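Local atomic coordinates of isocitrate dehydrogenase [NAD] subunit 1, mitochondrial (Saccharomyces cerevisiae, PDB entry 3BLX), a protein that works with subunit 2 in the allosteric octamer that oxidises isocitrate to 2-oxoglutarate with NAD in the citric acid cycle, and also binds RNA. Residues Gln283-Pro288 against Thr325-Gly330; Asp26-Glu31 against Asp279-Asn284; His316-Glu321 against Thr336-Glu341. All blocks are in the same frame, centred on the assembly; numbering follows the deposited sequence.

Contact 1 (Gln283-Pro288 against Thr325-Gly330); sequences QNVANP and TTRDIG
Asn287 and Thr326 bring two irregular loops closest together, their CA atoms 5.9 Å apart; beyond Thr326 the second loop tightens into a short 3-10 turn at Arg327-Asp328. The polar link runs from Asn287 to Asp328. With CG anti to the backbone N (chi1 -162°), the Asn287 amide reaches over to the turn and donates from ND2 to Asp328 OD1 at 3.0 Å. This bond is bent, 131° at the hydrogen. The acceptor uses its syn lone pair, on the side of the other carboxylate oxygen, and lies somewhat out of the amide plane; the amide and carboxylate planes are 45° apart. The opposite end of the amide is also held: OD1 is hydrogen-bonded to the hydroxyl of Thr289, at the start of helix 289-302, so both ends together fix how the amide is rotated. The methyl of Thr326 packs against the Asn287 side chain, CG2 lying 3.4 Å from Asn287 CB, while Thr326 OG1 is 3.0 Å from the carbonyl oxygen of Val285. Farther out, Val285 lays CG2 over one face of the Arg327 guanidinium, offset toward the rim and 3.9 Å from NH2. Ile329 CD1 approaches Asn287 ND2 at 4.2 Å. The 283-288 loop leads directly into helix 289-302 of the isocitrate and isopropylmalate dehydrogenase fold, and in relatives the corresponding loop lines the adenine side of the nucleotide site.

Contact 2 (Asp26-Glu31 against Asp279-Asn284); sequences DGVGKE and DIKGQN
Glu31 reaches from the first turns of helix 27-42 to the loop around Asn284, a surface contact of the isocitrate and isopropylmalate dehydrogenase fold in which the helix that follows the N-terminal strand 17-25 packs beside the loop leading to helix 289-302. Among the polar approaches, the Glu31 carboxylate faces the backbone of Asn284. Its chain is extended beyond CG, which carries OE2 to 3.4 Å from the amide N and 3.5 Å from CA of Asn284. The other oxygen, OE1, lies 3.5 Å from OE1 of Gln283; as modelled both are acceptors, so this pair contributes no bond. The Gln283 chain folds at chi2 (-45°), turning its amide back to the helix although its CB starts out away from it, and the amide and carboxylate planes stand 65° apart. Electrostatics add a looser element: Lys281 NZ is 5.1 Å from Glu31 OE1, too far for a salt bridge but near enough that the opposite charges probably attract. Van der Waals contact is slight: Val28 CG2 lies 4.4 Å from Lys281 NZ. Thr335 of helix 335-347 also touches the Glu31 side chain, which thus sits where three elements converge. Within the helix segment, hydrogen bonds fix the turn from which Glu31 projects. Asp26 is the N-cap residue; its OD1 bonds His82, and its OD2 accepts from Gly29 N at 3.0 Å in an almost straight bond of 176°.

Contact 3 (His316-Glu321 against Thr336-Glu341); sequences HETIAE and TDFTNE
Phe338 and Thr318 meet through their first torsions: CG of Phe338 is anti to its backbone N (chi1 -177°), sending the ring across to the neighbouring helix, while Thr318 at chi1 -62° keeps its hydroxyl beside its own backbone N and turns the methyl outward to the ring. The division suits both halves of the threonine, since OG1 is hydrogen-bonded to the carbonyl of Ala314 one helical turn back and CG2 is left for apolar packing. That methyl comes obliquely to the ring, 3.4 Å from CE1. Ile319 meets the same ring at its edge, near the ring plane, with CG2 3.5 Å from CZ. Together the two methyls grip the far end of the phenyl group from helix 306-320, and on another side the ring is touched by Asn287 and Pro288. The pair is a helix-loop-helix of the dehydrogenase fold: helix 306-320 and the C-terminal helix 335-347 are steeply inclined at 123° between their N-to-C directions, with segment axes 10.3 Å apart at closest approach. One turn past Phe338, Glu341 adds CB to the packing, 4.1 Å from Thr318 CG2. Its chain then bends at chi2 and brings OE1 to 4.3 Å from OE1 of Glu321, just beyond the end of the first helix. Two like charges so near each other would raise the electrostatic cost, but Glu321 uses its other oxygen, OE2, in a salt bridge with Lys345, which probably offsets part of it.

Overall arrangement
Contact 1 lies between the other two, its centre about 10 Å from the centre of each, and all three meet near helix 335-347. Contact 3 is the buried, largely apolar one, joining two helices through an aromatic ring and methyl groups. Contact 1, partly buried, joins two loops by a hydrogen bond plus packing. Contact 2 is a surface contact between a helix start and a loop, dominated by charged and polar ends. Contacts 1 and 2 share Gln283 and Asn284, so one loop faces helix 27-42 first and residues 325-330 next. The loop of contact 1 reaches the aromatic ring of contact 3, and Asn284 touches Thr336, linking contact 2 to the same C-terminal helix.

Contact 1 (Gln283-Pro288 against Thr325-Gly330)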
loop_
_atom_site.group_PDB
_atom_site.type_symbol
_atom_site.label_atom_id
_atom_site.label_comp_id
_atom_site.label_asym_id
_atom_site.label_seq_id
_atom_site.Cartn_x
_atom_site.Cartn_y
_atom_site.Cartn_z
ATOM N N GLN E 283 28.276 -36.957 21.587
ATOM C CA GLN E 283 26.899 -36.893 22.074
ATOM C C GLN E 283 26.811 -36.260 23.475
ATOM O O GLN E 283 27.615 -36.557 24.357
ATOM C CB GLN E 283 26.272 -38.291 22.093
ATOM C CG GLN E 283 26.138 -38.942 20.729
ATOM C CD GLN E 283 25.585 -37.982 19.702
ATOM O OE1 GLN E 283 24.711 -37.164 20.005
ATOM N NE2 GLN E 283 26.103 -38.064 18.478
ATOM N N ASN E 284 25.835 -35.378 23.660
ATOM C CA ASN E 284 25.569 -34.755 24.949
ATOM C C ASN E 284 26.742 -34.061 25.620
ATOM O O ASN E 284 26.884 -34.152 26.837
ATOM C CB ASN E 284 24.979 -35.779 25.908
ATOM C CG ASN E 284 24.105 -35.141 26.966
ATOM O OD1 ASN E 284 24.126 -35.531 28.141
ATOM N ND2 ASN E 284 23.320 -34.144 26.551
ATOM N N VAL E 285 27.565 -33.349 24.851
ATOM C CA VAL E 285 28.727 -32.683 25.437
ATOM C C VAL E 285 28.733 -31.162 25.270
ATOM O O VAL E 285 29.527 -30.465 25.922
ATOM C CB VAL E 285 30.063 -33.257 24.882
ATOM C CG1 VAL E 285 30.214 -34.702 25.254
ATOM C CG2 VAL E 285 30.133 -33.103 23.384
ATOM N N ALA E 286 27.866 -30.662 24.385
ATOM C CA ALA E 286 27.857 -29.248 23.976
ATOM C C ALA E 286 27.424 -28.270 25.089
ATOM O O ALA E 286 26.614 -28.619 25.930
ATOM C CB ALA E 286 26.986 -29.084 22.765
ATOM N N ASN E 287 27.983 -27.063 25.105
ATOM C CA ASN E 287 27.591 -26.066 26.093
ATOM C C ASN E 287 26.299 -25.373 25.692
ATOM O O ASN E 287 26.245 -24.756 24.628
ATOM C CB ASN E 287 28.700 -25.025 26.265
ATOM C CG ASN E 287 28.559 -24.241 27.556
ATOM O OD1 ASN E 287 27.553 -24.371 28.264
ATOM N ND2 ASN E 287 29.566 -23.424 27.874
ATOM N N PRO E 288 25.243 -25.463 26.540
ATOM C CA PRO E 288 23.929 -24.881 26.233
ATOM C C PRO E 288 23.816 -23.435 26.686
ATOM O O PRO E 288 22.792 -22.832 26.423
ATOM C CB PRO E 288 22.956 -25.726 27.055
ATOM C CG PRO E 288 23.799 -26.559 27.956
ATOM C CD PRO E 288 25.221 -26.112 27.855
ATOM N N THR E 325 29.926 -28.052 35.391
ATOM C CA THR E 325 30.294 -27.306 34.205
ATOM C C THR E 325 30.594 -28.251 33.031
ATOM O O THR E 325 31.043 -29.381 33.218
ATOM C CB THR E 325 31.494 -26.424 34.566
ATOM O OG1 THR E 325 31.022 -25.121 34.904
ATOM C CG2 THR E 325 32.508 -26.331 33.445
ATOM N N THR E 326 30.317 -27.791 31.818
ATOM C CA THR E 326 30.495 -28.599 30.614
ATOM C C THR E 326 31.981 -28.624 30.161
ATOM O O THR E 326 32.801 -27.838 30.646
ATOM C CB THR E 326 29.502 -28.107 29.514
ATOM O OG1 THR E 326 29.277 -29.134 28.544
ATOM C CG2 THR E 326 30.003 -26.864 28.850
ATOM N N ARG E 327 32.351 -29.520 29.252
ATOM C CA ARG E 327 33.792 -29.741 28.999
ATOM C C ARG E 327 34.601 -28.601 28.367
ATOM O O ARG E 327 35.823 -28.560 28.499
ATOM C CB ARG E 327 34.053 -31.062 28.249
ATOM C CG ARG E 327 33.969 -30.973 26.748
ATOM C CD ARG E 327 34.210 -32.341 26.112
ATOM N NE ARG E 327 34.043 -32.317 24.656
ATOM C CZ ARG E 327 34.094 -33.393 23.869
ATOM N NH1 ARG E 327 34.307 -34.597 24.392
ATOM N NH2 ARG E 327 33.930 -33.267 22.553
ATOM N N ASP E 328 33.929 -27.671 27.702
ATOM C CA ASP E 328 34.621 -26.603 26.982
ATOM C C ASP E 328 35.048 -25.445 27.873
ATOM O O ASP E 328 35.887 -24.631 27.470
ATOM C CB ASP E 328 33.753 -26.079 25.842
ATOM C CG ASP E 328 32.274 -26.004 26.222
ATOM O OD1 ASP E 328 31.803 -24.880 26.542
ATOM O OD2 ASP E 328 31.596 -27.072 26.197
ATOM N N ILE E 329 34.459 -25.352 29.061
ATOM C CA ILE E 329 34.922 -24.374 30.047
ATOM C C ILE E 329 35.609 -25.060 31.222
ATOM O O ILE E 329 35.636 -24.530 32.325
ATOM C CB ILE E 329 33.801 -23.450 30.534
ATOM C CG1 ILE E 329 32.572 -24.263 30.928
ATOM C CG2 ILE E 329 33.440 -22.452 29.461
ATOM C CD1 ILE E 329 31.483 -23.411 31.559
ATOM N N GLY E 330 36.155 -26.245 30.966
ATOM C CA GLY E 330 37.016 -26.916 31.922
ATOM C C GLY E 330 36.364 -27.937 32.839
ATOM O O GLY E 330 37.011 -28.518 33.707
#

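Contact 2 (Asp26-Glu31 against Asp279-Asn284)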
loop_
_atom_site.group_PDB
_atom_site.type_symbol
_atom_site.label_atom_id
_atom_site.label_comp_id
_atom_site.label_asym_id
_atom_site.label_seq_id
_atom_site.Cartn_x
_atom_site.Cartn_y
_atom_site.Cartn_z
ATOM N N ASP E 26 20.301 -28.605 13.799
ATOM C CA ASP E 26 20.856 -29.940 13.629
ATOM C C ASP E 26 20.876 -30.696 14.960
ATOM O O ASP E 26 20.138 -30.354 15.878
ATOM C CB ASP E 26 22.242 -29.903 12.941
ATOM C CG ASP E 26 23.351 -29.334 13.832
ATOM O OD1 ASP E 26 24.467 -29.130 13.306
ATOM O OD2 ASP E 26 23.131 -29.095 15.043
ATOM N N GLY E 27 21.706 -31.723 15.048
ATOM C CA GLY E 27 21.804 -32.532 16.244
ATOM C C GLY E 27 22.213 -31.802 17.502
ATOM O O GLY E 27 21.544 -31.956 18.518
ATOM N N VAL E 28 23.302 -31.031 17.441
ATOM C CA VAL E 28 23.750 -30.234 18.572
ATOM C C VAL E 28 22.753 -29.132 18.897
ATOM O O VAL E 28 22.487 -28.851 20.072
ATOM C CB VAL E 28 25.140 -29.624 18.312
ATOM C CG1 VAL E 28 25.517 -28.628 19.418
ATOM C CG2 VAL E 28 26.177 -30.719 18.179
ATOM N N GLY E 29 22.203 -28.514 17.853
ATOM C CA GLY E 29 21.174 -27.507 18.025
ATOM C C GLY E 29 19.983 -28.060 18.795
ATOM O O GLY E 29 19.439 -27.407 19.670
ATOM N N LYS E 30 19.585 -29.281 18.474
ATOM C CA LYS E 30 18.532 -29.951 19.212
ATOM C C LYS E 30 18.896 -30.237 20.678
ATOM O O LYS E 30 18.054 -30.117 21.552
ATOM C CB LYS E 30 18.071 -31.210 18.478
ATOM C CG LYS E 30 16.876 -31.854 19.089
ATOM C CD LYS E 30 16.129 -32.720 18.103
ATOM C CE LYS E 30 15.423 -33.873 18.827
ATOM N NZ LYS E 30 14.783 -33.447 20.108
ATOM N N GLU E 31 20.149 -30.592 20.957
ATOM C CA GLU E 31 20.591 -30.811 22.337
ATOM C C GLU E 31 20.451 -29.515 23.125
ATOM O O GLU E 31 19.842 -29.505 24.182
ATOM C CB GLU E 31 22.046 -31.299 22.418
ATOM C CG GLU E 31 22.347 -32.687 21.843
ATOM C CD GLU E 31 23.853 -32.997 21.785
ATOM O OE1 GLU E 31 24.259 -33.820 20.933
ATOM O OE2 GLU E 31 24.629 -32.414 22.583
ATOM N N ASP E 279 33.219 -27.031 18.081
ATOM C CA ASP E 279 33.410 -28.399 17.623
ATOM C C ASP E 279 32.932 -29.295 18.764
ATOM O O ASP E 279 31.716 -29.539 18.914
ATOM C CB ASP E 279 34.891 -28.700 17.319
ATOM C CG ASP E 279 35.593 -27.579 16.550
ATOM O OD1 ASP E 279 35.094 -26.430 16.545
ATOM O OD2 ASP E 279 36.667 -27.851 15.954
ATOM N N ILE E 280 33.888 -29.734 19.595
ATOM C CA ILE E 280 33.614 -30.703 20.660
ATOM C C ILE E 280 32.558 -31.688 20.139
ATOM O O ILE E 280 31.397 -31.688 20.588
ATOM C CB ILE E 280 33.151 -30.027 22.017
ATOM C CG1 ILE E 280 32.654 -28.580 21.812
ATOM C CG2 ILE E 280 34.262 -30.069 23.080
ATOM C CD1 ILE E 280 33.759 -27.491 21.838
ATOM N N LYS E 281 32.937 -32.489 19.146
ATOM C CA LYS E 281 31.945 -33.372 18.558
ATOM C C LYS E 281 31.850 -34.654 19.370
ATOM O O LYS E 281 32.836 -35.356 19.591
ATOM C CB LYS E 281 32.156 -33.628 17.056
ATOM C CG LYS E 281 30.837 -33.516 16.242
ATOM C CD LYS E 281 29.661 -34.316 16.896
ATOM C CE LYS E 281 28.292 -34.173 16.172
ATOM N NZ LYS E 281 27.168 -34.868 16.912
ATOM N N GLY E 282 30.641 -34.896 19.849
ATOM C CA GLY E 282 30.311 -36.086 20.594
ATOM C C GLY E 282 28.859 -35.920 21.002
ATOM O O GLY E 282 28.269 -34.862 20.796
ATOM N N GLN E 283 28.276 -36.957 21.587
ATOM C CA GLN E 283 26.899 -36.893 22.074
ATOM C C GLN E 283 26.811 -36.260 23.475
ATOM O O GLN E 283 27.615 -36.557 24.357
ATOM C CB GLN E 283 26.272 -38.291 22.093
ATOM C CG GLN E 283 26.138 -38.942 20.729
ATOM C CD GLN E 283 25.585 -37.982 19.702
ATOM O OE1 GLN E 283 24.711 -37.164 20.005
ATOM N NE2 GLN E 283 26.103 -38.064 18.478
ATOM N N ASN E 284 25.835 -35.378 23.660
ATOM C CA ASN E 284 25.569 -34.755 24.949
ATOM C C ASN E 284 26.742 -34.061 25.620
ATOM O O ASN E 284 26.884 -34.152 26.837
ATOM C CB ASN E 284 24.979 -35.779 25.908
ATOM C CG ASN E 284 24.105 -35.141 26.966
ATOM O OD1 ASN E 284 24.126 -35.531 28.141
ATOM N ND2 ASN E 284 23.320 -34.144 26.551
#

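Contact 3 (His316-Glu321 against Thr336-Glu341)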
loop_
_atom_site.group_PDB
_atom_site.type_symbol
_atom_site.label_atom_id
_atom_site.label_comp_id
_atom_site.label_asym_id
_atom_site.label_seq_id
_atom_site.Cartn_x
_atom_site.Cartn_y
_atom_site.Cartn_z
ATOM N N HIS E 316 24.590 -18.445 35.851
ATOM C CA HIS E 316 25.808 -17.767 36.272
ATOM C C HIS E 316 26.393 -18.410 37.527
ATOM O O HIS E 316 27.610 -18.536 37.666
ATOM C CB HIS E 316 25.542 -16.289 36.522
ATOM C CG HIS E 316 25.298 -15.508 35.273
ATOM N ND1 HIS E 316 26.158 -15.540 34.198
ATOM C CD2 HIS E 316 24.291 -14.674 34.922
ATOM C CE1 HIS E 316 25.695 -14.760 33.241
ATOM N NE2 HIS E 316 24.561 -14.223 33.654
ATOM N N GLU E 317 25.500 -18.817 38.425
ATOM C CA GLU E 317 25.859 -19.457 39.681
ATOM C C GLU E 317 26.414 -20.839 39.393
ATOM O O GLU E 317 27.472 -21.208 39.904
ATOM C CB GLU E 317 24.620 -19.571 40.570
ATOM C CG GLU E 317 24.879 -19.754 42.059
ATOM C CD GLU E 317 23.606 -19.601 42.882
ATOM O OE1 GLU E 317 22.973 -18.518 42.815
ATOM O OE2 GLU E 317 23.237 -20.562 43.593
ATOM N N THR E 318 25.707 -21.599 38.563
ATOM C CA THR E 318 26.170 -22.929 38.198
ATOM C C THR E 318 27.567 -22.932 37.560
ATOM O O THR E 318 28.380 -23.802 37.855
ATOM C CB THR E 318 25.199 -23.631 37.271
ATOM O OG1 THR E 318 23.945 -23.802 37.938
ATOM C CG2 THR E 318 25.746 -24.994 36.853
ATOM N N ILE E 319 27.858 -21.974 36.689
ATOM C CA ILE E 319 29.163 -21.974 36.043
ATOM C C ILE E 319 30.237 -21.357 36.962
ATOM O O ILE E 319 31.430 -21.666 36.841
ATOM C CB ILE E 319 29.185 -21.362 34.559
ATOM C CG1 ILE E 319 29.684 -19.930 34.546
ATOM C CG2 ILE E 319 27.869 -21.512 33.808
ATOM C CD1 ILE E 319 31.169 -19.857 34.282
ATOM N N ALA E 320 29.820 -20.508 37.896
ATOM C CA ALA E 320 30.758 -19.936 38.872
ATOM C C ALA E 320 31.417 -20.992 39.785
ATOM O O ALA E 320 32.613 -20.916 40.076
ATOM C CB ALA E 320 30.079 -18.876 39.698
ATOM N N GLU E 321 30.628 -21.963 40.241
ATOM C CA GLU E 321 31.150 -23.125 40.954
ATOM C C GLU E 321 31.530 -24.203 39.951
ATOM O O GLU E 321 30.658 -24.800 39.318
ATOM C CB GLU E 321 30.073 -23.685 41.884
ATOM C CG GLU E 321 29.286 -22.624 42.636
ATOM C CD GLU E 321 27.906 -23.106 43.058
ATOM O OE1 GLU E 321 27.514 -24.242 42.664
ATOM O OE2 GLU E 321 27.225 -22.334 43.780
ATOM N N THR E 336 23.258 -32.408 29.647
ATOM C CA THR E 336 22.187 -32.837 30.540
ATOM C C THR E 336 22.492 -32.611 32.030
ATOM O O THR E 336 21.641 -32.128 32.779
ATOM C CB THR E 336 21.864 -34.317 30.302
ATOM O OG1 THR E 336 20.850 -34.409 29.305
ATOM C CG2 THR E 336 21.358 -34.998 31.565
ATOM N N ASP E 337 23.706 -32.955 32.458
ATOM C CA ASP E 337 24.108 -32.734 33.842
ATOM C C ASP E 337 24.022 -31.252 34.163
ATOM O O ASP E 337 23.507 -30.846 35.202
ATOM C CB ASP E 337 25.539 -33.236 34.097
ATOM C CG ASP E 337 25.661 -34.764 34.018
ATOM O OD1 ASP E 337 24.627 -35.469 34.193
ATOM O OD2 ASP E 337 26.796 -35.256 33.778
ATOM N N PHE E 338 24.540 -30.446 33.254
ATOM C CA PHE E 338 24.601 -29.008 33.430
ATOM C C PHE E 338 23.192 -28.439 33.535
ATOM O O PHE E 338 22.910 -27.614 34.397
ATOM C CB PHE E 338 25.376 -28.393 32.259
ATOM C CG PHE E 338 25.573 -26.923 32.360
ATOM C CD1 PHE E 338 26.274 -26.381 33.412
ATOM C CD2 PHE E 338 25.073 -26.078 31.386
ATOM C CE1 PHE E 338 26.468 -25.017 33.504
ATOM C CE2 PHE E 338 25.261 -24.711 31.474
ATOM C CZ PHE E 338 25.958 -24.181 32.534
ATOM N N THR E 339 22.309 -28.896 32.656
ATOM C CA THR E 339 20.923 -28.461 32.659
ATOM C C THR E 339 20.258 -28.794 33.986
ATOM O O THR E 339 19.633 -27.919 34.609
ATOM C CB THR E 339 20.106 -29.117 31.532
ATOM O OG1 THR E 339 20.687 -28.796 30.264
ATOM C CG2 THR E 339 18.674 -28.622 31.561
ATOM N N ASN E 340 20.402 -30.052 34.417
ATOM C CA ASN E 340 19.805 -30.508 35.670
ATOM C C ASN E 340 20.296 -29.745 36.915
ATOM O O ASN E 340 19.506 -29.475 37.822
ATOM C CB ASN E 340 19.972 -32.010 35.823
ATOM C CG ASN E 340 19.140 -32.786 34.818
ATOM O OD1 ASN E 340 18.100 -32.303 34.348
ATOM N ND2 ASN E 340 19.593 -33.995 34.475
ATOM N N GLU E 341 21.584 -29.385 36.940
ATOM C CA GLU E 341 22.139 -28.564 37.998
ATOM C C GLU E 341 21.478 -27.189 38.032
ATOM O O GLU E 341 21.207 -26.644 39.101
ATOM C CB GLU E 341 23.656 -28.390 37.824
ATOM C CG GLU E 341 24.522 -28.679 39.080
ATOM C CD GLU E 341 24.138 -27.898 40.352
ATOM O OE1 GLU E 341 24.769 -26.850 40.620
ATOM O OE2 GLU E 341 23.238 -28.349 41.102
#